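Local atomic coordinates of nicotinate-nucleotide--dimethylbenzimidazole phosphoribosyltransferase (Thermus thermophilus HB8, PDB entry 1WX1), a protein that probably catalyses phosphoribosyl transfer from nicotinate mononucleotide to 5,6-dimethylbenzimidazole, yielding alpha-ribazole 5'-phosphate and nicotinate on the route to cobalamin. Residues L181-V186 and A204-L209; A173-L178 and V254-L259; V98-V103 and K115-P120; E137-A142 and E229-A234; E4-A9 and A30-A35. One frame throughout, in Å; residues are numbered along the deposited sequence.

Interaction 1 of 5, residues L181-V186 and A204-L209; sequences LPPEAV and AVARAL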
# COMPACT_ATOMS: atom_id res chain seq x y z
N LEU A 181 12.87 -25.39 -11.49
CA LEU A 181 12.72 -24.52 -12.64
C LEU A 181 14.05 -24.34 -13.37
O LEU A 181 15.11 -24.57 -12.80
CB LEU A 181 12.20 -23.15 -12.20
CG LEU A 181 10.79 -23.10 -11.61
CD1 LEU A 181 10.49 -21.70 -11.11
CD2 LEU A 181 9.78 -23.53 -12.67
N PRO A 182 13.99 -23.94 -14.65
CA PRO A 182 15.20 -23.74 -15.45
C PRO A 182 15.75 -22.33 -15.20
O PRO A 182 15.02 -21.45 -14.75
CB PRO A 182 14.69 -23.90 -16.87
CG PRO A 182 13.35 -23.23 -16.79
CD PRO A 182 12.78 -23.77 -15.48
N PRO A 183 17.04 -22.11 -15.48
CA PRO A 183 17.66 -20.80 -15.27
C PRO A 183 16.91 -19.65 -15.94
O PRO A 183 16.82 -18.55 -15.39
CB PRO A 183 19.06 -20.99 -15.84
CG PRO A 183 19.34 -22.43 -15.55
CD PRO A 183 18.04 -23.09 -15.94
N GLU A 184 16.38 -19.90 -17.13
CA GLU A 184 15.66 -18.89 -17.91
C GLU A 184 14.47 -18.26 -17.19
O GLU A 184 14.23 -17.06 -17.32
CB GLU A 184 15.17 -19.50 -19.23
CG GLU A 184 16.25 -20.07 -20.13
CD GLU A 184 17.04 -21.19 -19.49
OE1 GLU A 184 16.42 -22.08 -18.87
OE2 GLU A 184 18.29 -21.19 -19.60
N ALA A 185 13.73 -19.07 -16.45
CA ALA A 185 12.56 -18.59 -15.73
C ALA A 185 12.86 -17.76 -14.48
O ALA A 185 12.15 -16.80 -14.17
CB ALA A 185 11.67 -19.76 -15.37
N VAL A 186 13.92 -18.13 -13.76
CA VAL A 186 14.27 -17.44 -12.52
C VAL A 186 15.29 -16.31 -12.63
O VAL A 186 15.47 -15.55 -11.67
CB VAL A 186 14.80 -18.44 -11.47
CG1 VAL A 186 13.69 -19.40 -11.07
CG2 VAL A 186 16.00 -19.19 -12.03
N ALA A 204 25.72 -19.41 -14.46
CA ALA A 204 26.09 -19.65 -13.07
C ALA A 204 25.04 -20.54 -12.42
O ALA A 204 25.38 -21.49 -11.71
CB ALA A 204 26.22 -18.33 -12.30
N VAL A 205 23.78 -20.23 -12.69
CA VAL A 205 22.67 -21.01 -12.14
C VAL A 205 22.69 -22.43 -12.69
O VAL A 205 22.54 -23.40 -11.94
CB VAL A 205 21.30 -20.35 -12.47
CG1 VAL A 205 20.16 -21.28 -12.06
CG2 VAL A 205 21.18 -19.02 -11.75
N ALA A 206 22.88 -22.56 -14.00
CA ALA A 206 22.91 -23.87 -14.63
C ALA A 206 24.03 -24.73 -14.04
O ALA A 206 23.85 -25.92 -13.81
CB ALA A 206 23.08 -23.73 -16.14
N ARG A 207 25.18 -24.11 -13.80
CA ARG A 207 26.32 -24.84 -13.24
C ARG A 207 25.99 -25.36 -11.85
O ARG A 207 26.27 -26.52 -11.53
CB ARG A 207 27.55 -23.92 -13.15
CG ARG A 207 27.89 -23.21 -14.45
CD ARG A 207 29.05 -23.86 -15.18
NE ARG A 207 30.31 -23.64 -14.49
CZ ARG A 207 31.50 -23.92 -15.02
NH1 ARG A 207 31.59 -24.41 -16.25
NH2 ARG A 207 32.61 -23.71 -14.31
N ALA A 208 25.40 -24.51 -11.03
CA ALA A 208 25.03 -24.89 -9.67
C ALA A 208 24.05 -26.06 -9.66
O ALA A 208 24.21 -27.01 -8.89
CB ALA A 208 24.44 -23.69 -8.93
N LEU A 209 23.03 -25.97 -10.50
CA LEU A 209 22.02 -27.03 -10.57
C LEU A 209 22.66 -28.35 -10.98
O LEU A 209 22.31 -29.40 -10.46
CB LEU A 209 20.92 -26.64 -11.57
CG LEU A 209 20.08 -25.42 -11.21
CD1 LEU A 209 19.12 -25.10 -12.35
CD2 LEU A 209 19.30 -25.68 -9.92

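Interaction 2 of 5, residues A173-L178 and V254-L259; sequences ALTAAL and VTAGAL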
# COMPACT_ATOMS: atom_id res chain seq x y z
N ALA A 173 19.38 -19.46 -8.14
CA ALA A 173 19.84 -20.84 -8.09
C ALA A 173 19.03 -21.64 -7.07
O ALA A 173 18.56 -22.75 -7.36
CB ALA A 173 21.32 -20.88 -7.72
N LEU A 174 18.86 -21.07 -5.88
CA LEU A 174 18.11 -21.73 -4.82
C LEU A 174 16.66 -21.92 -5.24
O LEU A 174 16.06 -22.97 -4.99
CB LEU A 174 18.19 -20.91 -3.53
CG LEU A 174 17.42 -21.48 -2.34
CD1 LEU A 174 17.91 -22.89 -2.03
CD2 LEU A 174 17.62 -20.58 -1.12
N THR A 175 16.08 -20.91 -5.87
CA THR A 175 14.69 -20.99 -6.30
C THR A 175 14.53 -22.08 -7.36
O THR A 175 13.63 -22.92 -7.27
CB THR A 175 14.20 -19.65 -6.85
OG1 THR A 175 14.25 -18.66 -5.81
CG2 THR A 175 12.77 -19.77 -7.37
N ALA A 176 15.41 -22.07 -8.35
CA ALA A 176 15.36 -23.06 -9.42
C ALA A 176 15.51 -24.47 -8.85
O ALA A 176 14.77 -25.39 -9.23
CB ALA A 176 16.46 -22.79 -10.45
N ALA A 177 16.44 -24.64 -7.92
CA ALA A 177 16.68 -25.94 -7.31
C ALA A 177 15.49 -26.46 -6.51
O ALA A 177 15.09 -27.62 -6.64
CB ALA A 177 17.93 -25.88 -6.42
N LEU A 178 14.91 -25.59 -5.67
CA LEU A 178 13.77 -25.98 -4.85
C LEU A 178 12.48 -26.19 -5.65
O LEU A 178 11.69 -27.06 -5.31
CB LEU A 178 13.50 -24.92 -3.78
CG LEU A 178 14.64 -24.64 -2.79
CD1 LEU A 178 14.19 -23.59 -1.78
CD2 LEU A 178 15.02 -25.93 -2.09
N VAL A 254 14.65 -12.58 -0.50
CA VAL A 254 13.95 -12.89 0.75
C VAL A 254 12.95 -14.02 0.53
O VAL A 254 12.83 -14.93 1.35
CB VAL A 254 13.22 -11.65 1.31
CG1 VAL A 254 12.22 -12.06 2.40
CG2 VAL A 254 14.25 -10.68 1.90
N THR A 255 12.22 -13.96 -0.58
CA THR A 255 11.23 -14.98 -0.87
C THR A 255 11.90 -16.32 -1.17
O THR A 255 11.32 -17.37 -0.93
CB THR A 255 10.33 -14.53 -2.03
OG1 THR A 255 9.71 -13.29 -1.67
CG2 THR A 255 9.22 -15.56 -2.30
N ALA A 256 13.14 -16.29 -1.68
CA ALA A 256 13.86 -17.53 -1.93
C ALA A 256 14.12 -18.17 -0.56
O ALA A 256 14.05 -19.39 -0.40
CB ALA A 256 15.18 -17.25 -2.66
N GLY A 257 14.44 -17.33 0.42
CA GLY A 257 14.68 -17.83 1.76
C GLY A 257 13.40 -18.43 2.33
O GLY A 257 13.43 -19.47 3.00
N ALA A 258 12.27 -17.79 2.07
CA ALA A 258 10.99 -18.30 2.56
C ALA A 258 10.65 -19.65 1.92
O ALA A 258 10.07 -20.52 2.58
CB ALA A 258 9.88 -17.29 2.26
N LEU A 259 11.00 -19.83 0.65
CA LEU A 259 10.74 -21.09 -0.04
C LEU A 259 11.50 -22.22 0.65
O LEU A 259 10.99 -23.34 0.81
CB LEU A 259 11.17 -21.00 -1.51
CG LEU A 259 10.28 -20.18 -2.44
CD1 LEU A 259 10.90 -20.13 -3.83
CD2 LEU A 259 8.89 -20.80 -2.50

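Interaction 3 of 5, residues V98-V103 and K115-P120; sequences VLDVGV and KRKVRP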
# COMPACT_ATOMS: atom_id res chain seq x y z
N VAL A 98 19.68 -6.00 12.30
CA VAL A 98 20.59 -6.44 11.25
C VAL A 98 21.33 -7.68 11.74
O VAL A 98 21.74 -7.75 12.89
CB VAL A 98 21.62 -5.34 10.90
CG1 VAL A 98 22.52 -5.81 9.76
CG2 VAL A 98 20.89 -4.06 10.49
N LEU A 99 21.48 -8.66 10.85
CA LEU A 99 22.17 -9.89 11.19
C LEU A 99 23.29 -10.15 10.20
O LEU A 99 23.06 -10.26 9.00
CB LEU A 99 21.18 -11.06 11.16
CG LEU A 99 21.77 -12.48 11.18
CD1 LEU A 99 22.41 -12.75 12.54
CD2 LEU A 99 20.66 -13.50 10.91
N ASP A 100 24.52 -10.22 10.70
CA ASP A 100 25.66 -10.51 9.84
C ASP A 100 25.95 -12.00 9.95
O ASP A 100 26.37 -12.48 11.00
CB ASP A 100 26.91 -9.73 10.29
CG ASP A 100 28.19 -10.21 9.57
OD1 ASP A 100 29.29 -9.92 10.07
OD2 ASP A 100 28.08 -10.87 8.52
N VAL A 101 25.69 -12.75 8.88
CA VAL A 101 25.99 -14.17 8.88
C VAL A 101 27.12 -14.48 7.91
O VAL A 101 27.55 -15.62 7.80
CB VAL A 101 24.76 -15.06 8.49
CG1 VAL A 101 23.82 -15.20 9.68
CG2 VAL A 101 24.04 -14.47 7.28
N GLY A 102 27.61 -13.46 7.20
CA GLY A 102 28.68 -13.72 6.25
C GLY A 102 29.23 -12.56 5.44
O GLY A 102 29.64 -12.75 4.28
N VAL A 103 29.25 -11.37 6.02
CA VAL A 103 29.78 -10.21 5.32
C VAL A 103 31.31 -10.23 5.37
O VAL A 103 31.89 -10.65 6.36
CB VAL A 103 29.28 -8.90 5.98
CG1 VAL A 103 30.00 -7.71 5.37
CG2 VAL A 103 27.75 -8.76 5.78
N LYS A 115 25.99 -10.12 15.49
CA LYS A 115 27.18 -10.57 14.78
C LYS A 115 27.34 -12.08 14.89
O LYS A 115 27.73 -12.60 15.93
CB LYS A 115 28.42 -9.85 15.32
CG LYS A 115 28.31 -8.33 15.16
CD LYS A 115 29.65 -7.62 15.12
CE LYS A 115 30.44 -7.77 16.40
NZ LYS A 115 31.69 -6.95 16.34
N ARG A 116 27.01 -12.78 13.80
CA ARG A 116 27.10 -14.24 13.75
C ARG A 116 27.73 -14.70 12.44
O ARG A 116 27.26 -15.64 11.80
CB ARG A 116 25.69 -14.83 13.88
CG ARG A 116 25.00 -14.48 15.19
CD ARG A 116 25.57 -15.28 16.36
NE ARG A 116 24.90 -14.97 17.62
CZ ARG A 116 25.09 -13.85 18.32
NH1 ARG A 116 25.93 -12.92 17.89
NH2 ARG A 116 24.43 -13.66 19.46
N LYS A 117 28.80 -14.02 12.04
CA LYS A 117 29.49 -14.33 10.79
C LYS A 117 29.90 -15.80 10.75
O LYS A 117 30.68 -16.25 11.59
CB LYS A 117 30.72 -13.43 10.64
CG LYS A 117 31.23 -13.31 9.22
CD LYS A 117 32.58 -12.59 9.15
CE LYS A 117 32.53 -11.18 9.73
NZ LYS A 117 31.69 -10.24 8.92
N VAL A 118 29.36 -16.54 9.79
CA VAL A 118 29.66 -17.95 9.62
C VAL A 118 31.00 -18.10 8.89
O VAL A 118 31.84 -18.94 9.25
CB VAL A 118 28.55 -18.65 8.81
CG1 VAL A 118 28.93 -20.10 8.51
CG2 VAL A 118 27.24 -18.60 9.59
N ARG A 119 31.19 -17.28 7.87
CA ARG A 119 32.41 -17.25 7.08
C ARG A 119 32.37 -15.95 6.29
O ARG A 119 31.31 -15.33 6.16
CB ARG A 119 32.47 -18.45 6.13
CG ARG A 119 31.20 -18.68 5.31
CD ARG A 119 31.35 -19.89 4.40
NE ARG A 119 32.28 -19.63 3.30
CZ ARG A 119 32.83 -20.58 2.54
NH1 ARG A 119 32.55 -21.86 2.76
NH2 ARG A 119 33.65 -20.24 1.55
N PRO A 120 33.53 -15.50 5.78
CA PRO A 120 33.58 -14.26 5.01
C PRO A 120 33.02 -14.45 3.60
O PRO A 120 33.77 -14.52 2.63
CB PRO A 120 35.07 -13.92 5.01
CG PRO A 120 35.70 -15.27 4.95
CD PRO A 120 34.88 -16.07 5.96

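Interaction 4 of 5, residues E137-A142 and E229-A234; sequences ERALLA and ELVAIA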
# COMPACT_ATOMS: atom_id res chain seq x y z
N GLU A 137 23.77 -24.69 8.45
CA GLU A 137 23.05 -24.88 9.71
C GLU A 137 23.31 -23.71 10.65
O GLU A 137 22.39 -23.20 11.30
CB GLU A 137 23.47 -26.19 10.39
CG GLU A 137 22.90 -26.39 11.81
CD GLU A 137 21.38 -26.56 11.86
OE1 GLU A 137 20.83 -26.57 12.98
OE2 GLU A 137 20.74 -26.69 10.80
N ARG A 138 24.56 -23.26 10.74
CA ARG A 138 24.87 -22.14 11.62
C ARG A 138 24.16 -20.87 11.16
O ARG A 138 23.69 -20.08 11.98
CB ARG A 138 26.38 -21.91 11.70
CG ARG A 138 27.09 -22.88 12.64
CD ARG A 138 28.55 -22.49 12.84
NE ARG A 138 29.37 -22.96 11.74
CZ ARG A 138 30.47 -22.34 11.31
NH1 ARG A 138 30.88 -21.22 11.90
NH2 ARG A 138 31.17 -22.85 10.30
N ALA A 139 24.07 -20.68 9.84
CA ALA A 139 23.39 -19.50 9.30
C ALA A 139 21.89 -19.56 9.63
O ALA A 139 21.28 -18.56 10.00
CB ALA A 139 23.59 -19.41 7.79
N LEU A 140 21.31 -20.75 9.48
CA LEU A 140 19.89 -20.96 9.77
C LEU A 140 19.59 -20.62 11.22
O LEU A 140 18.63 -19.92 11.52
CB LEU A 140 19.51 -22.41 9.51
CG LEU A 140 18.04 -22.78 9.71
CD1 LEU A 140 17.26 -22.43 8.46
CD2 LEU A 140 17.92 -24.27 9.99
N LEU A 141 20.43 -21.12 12.13
CA LEU A 141 20.27 -20.88 13.56
C LEU A 141 20.46 -19.42 13.93
O LEU A 141 19.81 -18.92 14.84
CB LEU A 141 21.26 -21.74 14.36
CG LEU A 141 21.06 -23.25 14.20
CD1 LEU A 141 22.17 -24.00 14.92
CD2 LEU A 141 19.69 -23.65 14.75
N ALA A 142 21.37 -18.73 13.23
CA ALA A 142 21.60 -17.31 13.49
C ALA A 142 20.33 -16.56 13.13
O ALA A 142 19.97 -15.57 13.77
CB ALA A 142 22.79 -16.80 12.64
N GLU A 229 22.89 -15.57 3.87
CA GLU A 229 21.78 -14.75 4.35
C GLU A 229 20.44 -15.34 3.89
O GLU A 229 19.42 -15.13 4.53
CB GLU A 229 21.93 -13.29 3.88
CG GLU A 229 21.45 -13.00 2.47
CD GLU A 229 22.50 -13.26 1.42
OE1 GLU A 229 23.26 -14.24 1.56
OE2 GLU A 229 22.56 -12.49 0.44
N LEU A 230 20.45 -16.09 2.79
CA LEU A 230 19.21 -16.70 2.30
C LEU A 230 18.80 -17.81 3.27
O LEU A 230 17.62 -17.99 3.56
CB LEU A 230 19.40 -17.26 0.89
CG LEU A 230 19.87 -16.28 -0.20
CD1 LEU A 230 19.83 -16.97 -1.56
CD2 LEU A 230 18.99 -15.04 -0.21
N VAL A 231 19.78 -18.55 3.76
CA VAL A 231 19.53 -19.63 4.71
C VAL A 231 19.12 -19.00 6.05
O VAL A 231 18.24 -19.52 6.74
CB VAL A 231 20.79 -20.50 4.90
CG1 VAL A 231 20.55 -21.55 5.97
CG2 VAL A 231 21.15 -21.16 3.58
N ALA A 232 19.76 -17.90 6.41
CA ALA A 232 19.43 -17.21 7.66
C ALA A 232 17.99 -16.71 7.58
O ALA A 232 17.25 -16.73 8.56
CB ALA A 232 20.38 -16.03 7.89
N ILE A 233 17.59 -16.27 6.39
CA ILE A 233 16.23 -15.78 6.19
C ILE A 233 15.23 -16.90 6.42
O ILE A 233 14.16 -16.68 6.99
CB ILE A 233 16.09 -15.14 4.79
CG1 ILE A 233 16.77 -13.76 4.82
CG2 ILE A 233 14.62 -15.02 4.39
CD1 ILE A 233 17.02 -13.14 3.47
N ALA A 234 15.58 -18.12 6.01
CA ALA A 234 14.70 -19.26 6.25
C ALA A 234 14.55 -19.44 7.77
O ALA A 234 13.47 -19.75 8.26
CB ALA A 234 15.30 -20.51 5.63

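Interaction 5 of 5, residues E4-A9 and A30-A35; sequences EVFAQA and ALRLAA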
# COMPACT_ATOMS: atom_id res chain seq x y z
N GLU A 4 -11.88 -22.82 13.04
CA GLU A 4 -13.13 -22.38 13.66
C GLU A 4 -13.20 -20.85 13.64
O GLU A 4 -14.24 -20.27 13.31
CB GLU A 4 -13.23 -22.90 15.09
CG GLU A 4 -14.58 -22.67 15.74
CD GLU A 4 -14.68 -23.30 17.12
OE1 GLU A 4 -15.78 -23.25 17.72
OE2 GLU A 4 -13.66 -23.84 17.61
N VAL A 5 -12.10 -20.21 14.01
CA VAL A 5 -12.04 -18.75 14.03
C VAL A 5 -12.12 -18.21 12.60
O VAL A 5 -12.81 -17.22 12.35
CB VAL A 5 -10.73 -18.26 14.68
CG1 VAL A 5 -10.59 -16.75 14.52
CG2 VAL A 5 -10.72 -18.63 16.16
N PHE A 6 -11.43 -18.86 11.68
CA PHE A 6 -11.45 -18.44 10.28
C PHE A 6 -12.90 -18.42 9.80
O PHE A 6 -13.33 -17.49 9.11
CB PHE A 6 -10.62 -19.40 9.43
CG PHE A 6 -10.10 -18.80 8.15
CD1 PHE A 6 -8.80 -19.07 7.73
CD2 PHE A 6 -10.89 -17.97 7.37
CE1 PHE A 6 -8.30 -18.52 6.54
CE2 PHE A 6 -10.41 -17.42 6.18
CZ PHE A 6 -9.11 -17.69 5.77
N ALA A 7 -13.67 -19.44 10.17
CA ALA A 7 -15.07 -19.53 9.78
C ALA A 7 -15.91 -18.44 10.43
O ALA A 7 -16.74 -17.80 9.78
CB ALA A 7 -15.62 -20.90 10.15
N GLN A 8 -15.70 -18.23 11.73
CA GLN A 8 -16.43 -17.21 12.48
C GLN A 8 -16.12 -15.82 11.96
O GLN A 8 -17.00 -14.96 11.89
CB GLN A 8 -16.07 -17.30 13.96
CG GLN A 8 -16.45 -18.62 14.62
N ALA A 9 -14.85 -15.59 11.62
CA ALA A 9 -14.43 -14.29 11.10
C ALA A 9 -15.07 -14.06 9.74
O ALA A 9 -15.47 -12.94 9.41
CB ALA A 9 -12.90 -14.25 10.99
N ALA A 30 -7.56 -9.98 6.38
CA ALA A 30 -8.15 -9.89 7.72
C ALA A 30 -8.52 -11.28 8.25
O ALA A 30 -8.24 -11.62 9.40
CB ALA A 30 -9.39 -8.99 7.69
N LEU A 31 -9.17 -12.07 7.40
CA LEU A 31 -9.59 -13.41 7.81
C LEU A 31 -8.40 -14.29 8.16
O LEU A 31 -8.44 -15.06 9.12
CB LEU A 31 -10.39 -14.07 6.69
CG LEU A 31 -11.66 -13.33 6.27
CD1 LEU A 31 -12.33 -14.07 5.11
CD2 LEU A 31 -12.61 -13.23 7.46
N ARG A 32 -7.33 -14.18 7.38
CA ARG A 32 -6.14 -14.99 7.66
C ARG A 32 -5.52 -14.56 8.98
O ARG A 32 -5.12 -15.39 9.79
CB ARG A 32 -5.13 -14.86 6.52
CG ARG A 32 -5.61 -15.42 5.19
CD ARG A 32 -4.50 -15.38 4.14
NE ARG A 32 -3.34 -16.16 4.57
CZ ARG A 32 -2.10 -15.95 4.15
NH1 ARG A 32 -1.84 -14.98 3.28
NH2 ARG A 32 -1.11 -16.72 4.60
N LEU A 33 -5.45 -13.25 9.21
CA LEU A 33 -4.89 -12.72 10.45
C LEU A 33 -5.70 -13.22 11.65
O LEU A 33 -5.13 -13.63 12.67
CB LEU A 33 -4.88 -11.19 10.42
CG LEU A 33 -3.90 -10.61 9.39
CD1 LEU A 33 -4.06 -9.09 9.30
CD2 LEU A 33 -2.47 -10.98 9.81
N ALA A 34 -7.02 -13.19 11.53
CA ALA A 34 -7.88 -13.66 12.61
C ALA A 34 -7.61 -15.12 12.92
O ALA A 34 -7.49 -15.51 14.08
CB ALA A 34 -9.36 -13.47 12.23
N ALA A 35 -7.52 -15.94 11.87
CA ALA A 35 -7.26 -17.37 12.04
C ALA A 35 -5.89 -17.63 12.66
O ALA A 35 -5.75 -18.52 13.49
CB ALA A 35 -7.37 -18.07 10.69

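Interaction 1 of 5, residues L181-V186 and A204-L209
The short helix 183-186 leans on helix 195-210 through the ring of Pro183, which meets Val205, Ala206 and Leu209. Val205 and Leu209 lie one turn apart on their helix, with Ala206 beside them. The CG atom of the proline ring makes the approach: it lies 3.8 Å from Val205 CG1, 4.0 Å from Ala206 CB and 4.2 Å from Leu209 CD1. Val205 presents CG1 because that branch stands anti to its own backbone nitrogen (chi1 172°), and the same methyl also meets CB of the proline at 3.9 Å. At the border of the patch, Leu209 CD1 sits 4.1 Å from the carbonyl oxygen of Leu181, a van der Waals contact. Val186, further along the short helix, turns to Thr175 and Ala176 of helix 167-179, while Leu209 also packs on Ala177 there. Pro182 takes the N-cap position, placing Pro183 in the first turn, where the missing N-H costs the helix no hydrogen bond. No polar bond links the two segments, so the small patch, near the protein surface, depends on shape and on apolar area withdrawn from water.

Interaction 2 of 5, residues A173-L178 and V254-L259
Thr175 meets both Ala256 and Leu259 in the closest part of this pairing between helix 167-179 and helix 252-264. The two axes run in broadly the same direction, 33° apart, and come within 9.3 Å of each other. Thr175 divides its work between two branches. Its OG1 lies 3.6 Å from Ala256 CB, a contact without a hydrogen bond, since the hydroxyl is engaged by Ala171 O one turn earlier and by Gln286 NE2. The methyl CG2, anti to the backbone nitrogen (chi1 -63° for OG1), instead reaches Leu259 CD1 at 4.0 Å. The buried hydroxyl is thus held by two hydrogen bonds, which would fix its rotation and with it the place of the methyl.

The leucines on either side in sequence, Leu174 and Leu178, touch more lightly or nearer to solvent. Leu178 CD1 passes across the base of Leu259, 4.0 Å from Leu259 CB and 3.9 Å from Leu259 C, but Leu178 itself is partly open to solvent. Leu174, whose CG is swung anti to its nitrogen (chi1 179°), sends CD2 to 3.8 Å from Ala256 O, yet the distance from Leu174 CD2 to Ala256 CB is 4.4 Å. The alanine therefore meets a hydroxyl closely and a leucine methyl only lightly.

Neighbouring elements close the surroundings: helix 281-290 covers Ala256 and Leu259 with Gln286, helix 218-225 packs on Leu174 through Ala222, and helix 228-242 touches Val254, while Ala258 rests on Leu249 of strand 247-249 in the central parallel sheet.

Interaction 3 of 5, residues V98-V103 and K115-P120
Lys117 NZ is gripped by Asp100 OD1 at 2.7 Å and by Val103 O at 2.6 Å, with Gly105 O as a further acceptor in the same loop. The salt bridge uses the syn lone pair of OD1, and the bond to Val103 O arrives tilted from the carbonyl plane. The lysine chain leaves anti to its nitrogen (chi1 -160°) and then bends at its last two torsions, which brings the ammonium group back over residues 100-103. The other carboxylate oxygen, Asp100 OD2, accepts the N-H of Val103 at 2.8 Å in an Asx motif, with a weak second bond from Gly102 N, so one aspartate organises the chain as it leaves strand 94-100. Backbone bonds complete the join. Arg116 N donates to Asp100 O at 2.9 Å beside the parallel bridge of Asp100 with Lys115, at the edge of the sheet. Val118 N gives Val101 O a nearly straight bond of 2.8 Å, although it approaches well above the carbonyl plane. Arg116 carries its guanidinium away to Glu145. Because Asp100 is buried, the lysine probably stabilises its negative charge, and the carbonyls probably help keep the ammonium protonated.

Interaction 4 of 5, residues E137-A142 and E229-A234
A chi1 of -178° sends Leu140 CG away from its own backbone nitrogen, so that CD1 beyond it meets Val231 and Ala234; Val231 likewise turns CG1 anti to its nitrogen. The contact is a close crossing of helix 133-152 over helix 228-242, consistent with the small Ala139 and Ala232 at the crossing: the axes come within 6.7 Å at a signed angle of -48°, and the CA atoms of Leu140 and Ala232 are 4.3 Å apart. Packing this near puts side chains against backbone as well as against each other. Leu140 CD1 lies 3.5 Å from Val231 O and 3.9 Å from Ala234 CB, touching both residues. Val231 CG1 comes the other way and settles over the start of Leu140, 3.8 Å from its CB, while also meeting Ala139 CB at 4.1 Å. Other elements of the fold adjoin the patch. Ala142 and Ala232 both touch Val101 of the loop following strand 94-100, Leu140 reaches Met264 of helix 252-264, and Val231 packs on Ala222 of helix 218-225. No conventional hydrogen bond spans the two helices. Where the backbones come close, a bent CA-H...O contact joins Ala232 CA to Ala139 O over 3.3 Å, with an angle of 136° at the hydrogen, and Ala232 CB stands 3.4 Å from that same oxygen.

Interaction 5 of 5, residues E4-A9 and A30-A35
Val5 opens the contact against Ala34 in an antiparallel pair of helices, 3-14 and 24-37, which follow each other in the chain as a helical hairpin at the N-terminus. The axes of the two segments approach to 8.2 Å and run at 143° to one another. Val5 points CG1, the branch anti to its backbone nitrogen, at the opposite main chain, where it lies 3.4 Å from Ala34 O, with the methyl of Ala34 somewhat farther off.

Phe6 comes next and contributes the largest surface. Its ring swings away from its own helix (chi1 -156°) and crosses the Leu31 side chain at about a right angle. The CE2 corner meets Leu31 CB at 3.4 Å, while CD1, on the other side of the ring, is 3.4 Å from Ala35 CB. Leu31 O sits 4.0 Å above the Phe6 ring plane, over its centre. The CZ end reaches the aliphatic CG of Arg32, whose guanidinium is occupied elsewhere, by the carbonyls of Asp270 and Leu272 and by a cation-pi contact with Phe273.

One turn on from Val5, Ala9 is the last contact residue. Leu31, which also touches Met13 farther along the first helix, lays CD2 against the alanine, and the small side chain of Ala34 comes up to it as well. The Ala9 methyl, CB, thus meets two partners, 3.7 Å from Leu31 CD2 and 3.8 Å from Ala34 CB.

Overall arrangement
Four of the five contacts form a connected chain of neighbours. Interaction 1 touches interaction 2 (centres about 12 Å apart) through helix 167-179, where Leu181 N probably bonds to Ala176 O. Interaction 2 in turn meets interaction 4, about 13 Å away between centres, as Ile233 and Ala234 pack on helix 252-264. Interaction 4 then borders interaction 3, about 10 Å off between centres, where Val101 touches Ala142 and Glu229. Interaction 5 stands apart, its centre about 29 Å from that of interaction 2 and 38 Å from that of interaction 3. All five lie away from Glu304, the predicted proton acceptor; the bound sodium ion is about 12 Å from the Arg119 side chain.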